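PDB 4F7A: SusD/RagB family nutrient-binding outer membrane lipoprotein from Bacteroides vulgatus, which probably binds glycans, perhaps mucin O-glycans, at the outer membrane as a SusD-like lipoprotein with a TPR-like helical fold. Local coordinates for residues M263-E275 with T381-A393. Residues are numbered along the deposited sequence; the frame is centred on the assembly and turned at random.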
loop_
_atom_site.group_PDB
_atom_site.type_symbol
_atom_site.label_atom_id
_atom_site.label_comp_id
_atom_site.label_asym_id
_atom_site.label_seq_id
_atom_site.Cartn_x
_atom_site.Cartn_y
_atom_site.Cartn_z
HETATM N N MSE A 263 -14.556 10.053 -0.703
HETATM C CA MSE A 263 -13.322 10.811 -0.797
HETATM C C MSE A 263 -12.869 11.341 0.569
HETATM O O MSE A 263 -13.680 11.828 1.339
HETATM C CB MSE A 263 -13.580 12.008 -1.718
HETATM C CG MSE A 263 -12.340 12.721 -2.190
HETATM SE SE MSE A 263 -12.836 14.201 -3.310
HETATM C CE MSE A 263 -11.202 14.352 -4.343
ATOM N N GLY A 264 -11.571 11.251 0.869
ATOM C CA GLY A 264 -11.049 11.827 2.115
ATOM C C GLY A 264 -10.709 13.305 1.965
ATOM O O GLY A 264 -10.405 13.782 0.862
ATOM N N ALA A 265 -10.785 14.051 3.063
ATOM C CA ALA A 265 -10.468 15.493 3.053
ATOM C C ALA A 265 -9.078 15.862 2.504
ATOM O O ALA A 265 -8.940 16.874 1.808
ATOM C CB ALA A 265 -10.648 16.107 4.472
ATOM N N THR A 266 -8.053 15.070 2.784
ATOM C CA THR A 266 -6.708 15.416 2.325
ATOM C C THR A 266 -6.584 15.279 0.824
ATOM O O THR A 266 -6.032 16.145 0.202
ATOM C CB THR A 266 -5.556 14.618 3.021
ATOM O OG1 THR A 266 -5.682 14.712 4.457
ATOM C CG2 THR A 266 -4.208 15.193 2.624
ATOM N N ILE A 267 -7.121 14.207 0.246
ATOM C CA ILE A 267 -7.046 14.024 -1.199
ATOM C C ILE A 267 -7.930 15.065 -1.915
ATOM O O ILE A 267 -7.546 15.553 -2.980
ATOM C CB ILE A 267 -7.277 12.547 -1.618
ATOM C CG1 ILE A 267 -6.773 12.324 -3.060
ATOM C CG2 ILE A 267 -8.753 12.104 -1.472
ATOM C CD1 ILE A 267 -6.551 10.820 -3.422
ATOM N N ALA A 268 -9.036 15.509 -1.301
ATOM C CA ALA A 268 -9.820 16.633 -1.870
ATOM C C ALA A 268 -9.003 17.939 -1.845
ATOM O O ALA A 268 -8.964 18.656 -2.824
ATOM C CB ALA A 268 -11.126 16.829 -1.138
ATOM N N SER A 269 -8.317 18.204 -0.739
ATOM C CA SER A 269 -7.443 19.374 -0.640
ATOM C C SER A 269 -6.370 19.401 -1.736
ATOM O O SER A 269 -6.189 20.417 -2.406
ATOM C CB SER A 269 -6.771 19.434 0.734
ATOM O OG SER A 269 -5.789 20.445 0.749
ATOM N N VAL A 270 -5.676 18.270 -1.895
ATOM C CA VAL A 270 -4.602 18.151 -2.850
ATOM C C VAL A 270 -5.104 18.225 -4.297
ATOM O O VAL A 270 -4.610 19.014 -5.090
ATOM C CB VAL A 270 -3.762 16.851 -2.591
ATOM C CG1 VAL A 270 -2.808 16.592 -3.719
ATOM C CG2 VAL A 270 -3.037 16.954 -1.245
ATOM N N LEU A 271 -6.068 17.394 -4.652
ATOM C CA LEU A 271 -6.474 17.316 -6.029
ATOM C C LEU A 271 -7.209 18.587 -6.484
ATOM O O LEU A 271 -7.031 19.030 -7.624
ATOM C CB LEU A 271 -7.292 16.049 -6.259
ATOM C CG LEU A 271 -6.579 14.696 -6.082
ATOM C CD1 LEU A 271 -7.561 13.512 -6.359
ATOM C CD2 LEU A 271 -5.365 14.565 -6.956
ATOM N N ASN A 272 -8.002 19.198 -5.600
ATOM C CA ASN A 272 -8.638 20.481 -5.945
ATOM C C ASN A 272 -7.591 21.584 -6.115
ATOM O O ASN A 272 -7.619 22.325 -7.089
ATOM C CB ASN A 272 -9.636 20.949 -4.879
ATOM C CG ASN A 272 -10.979 20.241 -4.981
ATOM O OD1 ASN A 272 -11.552 20.164 -6.061
ATOM N ND2 ASN A 272 -11.515 19.785 -3.837
ATOM N N GLY A 273 -6.692 21.722 -5.158
ATOM C CA GLY A 273 -5.719 22.821 -5.222
ATOM C C GLY A 273 -4.739 22.709 -6.385
ATOM O O GLY A 273 -4.350 23.712 -6.975
ATOM N N TYR A 274 -4.354 21.486 -6.719
ATOM C CA TYR A 274 -3.484 21.233 -7.871
ATOM C C TYR A 274 -4.229 21.265 -9.217
ATOM O O TYR A 274 -3.616 21.115 -10.272
ATOM C CB TYR A 274 -2.796 19.880 -7.704
ATOM C CG TYR A 274 -1.700 19.774 -6.659
ATOM C CD1 TYR A 274 -1.168 20.898 -6.031
ATOM C CD2 TYR A 274 -1.164 18.537 -6.325
ATOM C CE1 TYR A 274 -0.160 20.778 -5.093
ATOM C CE2 TYR A 274 -0.163 18.403 -5.394
ATOM C CZ TYR A 274 0.359 19.545 -4.793
ATOM O OH TYR A 274 1.380 19.445 -3.898
ATOM N N GLU A 275 -5.558 21.432 -9.177
ATOM C CA GLU A 275 -6.412 21.377 -10.369
ATOM C C GLU A 275 -6.067 20.133 -11.154
ATOM O O GLU A 275 -5.831 20.168 -12.358
ATOM C CB GLU A 275 -6.281 22.670 -11.209
ATOM C CG GLU A 275 -6.748 23.894 -10.412
ATOM C CD GLU A 275 -6.902 25.166 -11.253
ATOM O OE1 GLU A 275 -5.983 25.507 -12.015
ATOM O OE2 GLU A 275 -7.934 25.839 -11.117
ATOM N N THR A 381 4.467 22.401 -14.500
ATOM C CA THR A 381 4.891 23.791 -14.357
ATOM C C THR A 381 3.995 24.579 -13.417
ATOM O O THR A 381 4.239 25.759 -13.188
ATOM C CB THR A 381 4.837 24.558 -15.717
ATOM O OG1 THR A 381 3.467 24.755 -16.113
ATOM C CG2 THR A 381 5.558 23.828 -16.775
ATOM N N SER A 382 2.961 23.961 -12.864
ATOM C CA SER A 382 1.917 24.748 -12.236
ATOM C C SER A 382 2.253 25.148 -10.794
ATOM O O SER A 382 3.100 24.565 -10.141
ATOM C CB SER A 382 0.571 24.033 -12.323
ATOM O OG SER A 382 0.576 22.871 -11.540
ATOM N N LYS A 383 1.560 26.169 -10.315
ATOM C CA LYS A 383 1.827 26.765 -9.009
ATOM C C LYS A 383 0.626 26.578 -8.060
ATOM O O LYS A 383 0.512 27.268 -7.049
ATOM C CB LYS A 383 2.135 28.260 -9.198
ATOM N N GLY A 384 -0.242 25.622 -8.355
ATOM C CA GLY A 384 -1.405 25.353 -7.500
ATOM C C GLY A 384 -0.996 24.883 -6.105
ATOM O O GLY A 384 0.008 24.191 -5.945
ATOM N N LYS A 385 -1.767 25.304 -5.107
ATOM C CA LYS A 385 -1.576 24.916 -3.733
ATOM C C LYS A 385 -2.826 24.228 -3.204
ATOM O O LYS A 385 -3.960 24.669 -3.471
ATOM C CB LYS A 385 -1.251 26.136 -2.863
ATOM C CG LYS A 385 0.140 26.756 -3.181
ATOM C CD LYS A 385 0.490 27.856 -2.191
ATOM C CE LYS A 385 1.889 28.421 -2.424
ATOM N NZ LYS A 385 2.939 27.509 -1.895
ATOM N N PRO A 386 -2.643 23.143 -2.451
ATOM C CA PRO A 386 -3.824 22.469 -1.897
ATOM C C PRO A 386 -4.768 23.415 -1.130
ATOM O O PRO A 386 -4.322 24.366 -0.489
ATOM C CB PRO A 386 -3.215 21.437 -0.974
ATOM C CG PRO A 386 -1.902 21.114 -1.664
ATOM C CD PRO A 386 -1.404 22.419 -2.128
ATOM N N THR A 387 -6.061 23.132 -1.211
ATOM C CA THR A 387 -7.086 23.982 -0.669
ATOM C C THR A 387 -7.472 23.587 0.755
ATOM O O THR A 387 -7.237 22.463 1.201
ATOM C CB THR A 387 -8.331 23.976 -1.596
ATOM O OG1 THR A 387 -8.718 22.623 -1.862
ATOM C CG2 THR A 387 -8.023 24.693 -2.929
ATOM N N ASP A 388 -8.057 24.544 1.464
ATOM C CA ASP A 388 -8.493 24.361 2.831
ATOM C C ASP A 388 -9.704 23.444 2.876
ATOM O O ASP A 388 -10.459 23.314 1.890
ATOM C CB ASP A 388 -8.873 25.715 3.436
ATOM C CG ASP A 388 -7.698 26.659 3.533
ATOM O OD1 ASP A 388 -6.516 26.203 3.620
ATOM O OD2 ASP A 388 -7.952 27.871 3.553
ATOM N N TYR A 389 -9.873 22.784 4.007
ATOM C CA TYR A 389 -11.077 21.994 4.262
ATOM C C TYR A 389 -12.093 22.912 4.944
ATOM O O TYR A 389 -11.778 23.572 5.949
ATOM C CB TYR A 389 -10.811 20.762 5.118
ATOM C CG TYR A 389 -12.114 20.109 5.457
ATOM C CD1 TYR A 389 -12.816 19.398 4.492
ATOM C CD2 TYR A 389 -12.716 20.324 6.684
ATOM C CE1 TYR A 389 -14.048 18.870 4.766
ATOM C CE2 TYR A 389 -13.969 19.811 6.970
ATOM C CZ TYR A 389 -14.625 19.072 6.007
ATOM O OH TYR A 389 -15.865 18.560 6.266
ATOM N N ILE A 390 -13.306 22.964 4.376
ATOM C CA ILE A 390 -14.419 23.716 4.931
ATOM C C ILE A 390 -15.527 22.717 5.247
ATOM O O ILE A 390 -15.924 21.922 4.380
ATOM C CB ILE A 390 -14.967 24.749 3.952
ATOM C CG1 ILE A 390 -13.862 25.676 3.436
ATOM C CG2 ILE A 390 -16.122 25.565 4.634
ATOM C CD1 ILE A 390 -13.197 26.474 4.512
ATOM N N ASN A 391 -16.033 22.745 6.478
ATOM C CA ASN A 391 -17.030 21.772 6.888
ATOM C C ASN A 391 -18.462 22.205 6.461
ATOM O O ASN A 391 -19.195 22.848 7.220
ATOM C CB ASN A 391 -16.943 21.523 8.393
ATOM C CG ASN A 391 -17.655 20.258 8.800
ATOM O OD1 ASN A 391 -17.243 19.182 8.427
ATOM N ND2 ASN A 391 -18.720 20.388 9.566
ATOM N N TYR A 392 -18.849 21.843 5.240
ATOM C CA TYR A 392 -20.168 22.212 4.711
ATOM C C TYR A 392 -21.264 21.332 5.285
ATOM O O TYR A 392 -22.437 21.718 5.298
ATOM C CB TYR A 392 -20.166 22.181 3.185
ATOM C CG TYR A 392 -19.332 23.294 2.577
ATOM C CD1 TYR A 392 -19.634 24.628 2.825
ATOM C CD2 TYR A 392 -18.233 23.013 1.785
ATOM C CE1 TYR A 392 -18.882 25.663 2.272
ATOM C CE2 TYR A 392 -17.470 24.035 1.236
ATOM C CZ TYR A 392 -17.795 25.346 1.483
ATOM O OH TYR A 392 -17.045 26.336 0.927
ATOM N N ALA A 393 -20.886 20.172 5.803
ATOM C CA ALA A 393 -21.837 19.240 6.406
ATOM C C ALA A 393 -22.433 19.782 7.701
ATOM O O ALA A 393 -21.840 20.636 8.355
ATOM C CB ALA A 393 -21.136 17.898 6.699
HETATM O O HOH W 1 -1.700 23.113 -10.300
#
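S269 and T387 join helix 265-273 to an extended loop by two hydrogen bonds. With chi1 at 171°, S269 OG points away from its own N, beside the carbonyl carbon, and donates to T387 O at 2.5 Å, on a lone pair in the carbonyl plane. T387 N returns a bond to S269 O at 3.0 Å. S269 O thus accepts two N-H groups, from T387 and G273, one on each face of its plane. With an alanine in place of S269 the hydroxyl is lost, and T387 O is likely to lose this donor, while the T387 N bond would remain.

Packing is tightest at G273. Its CA lies 3.1 Å from K385 O and 3.8 Å from P386 CA, where a side chain would clash. Beside it, P386 CD rests 3.6 Å from Y274 CE1, and G384 O meets the edge of that ring.

The outer side is looser. K385 turns away from the helix, its amine bonded to T405 O. A water bridges Y274 O and S382 OG. Toward the helix start, A265 CB touches Y389 CD1 at 3.9 Å.

The loop lies between helices 356-371 and 416-431. Elsewhere on the helix, V270 and L271 pack on I429 of helix 416-431, and L271 also reaches helix 279-282.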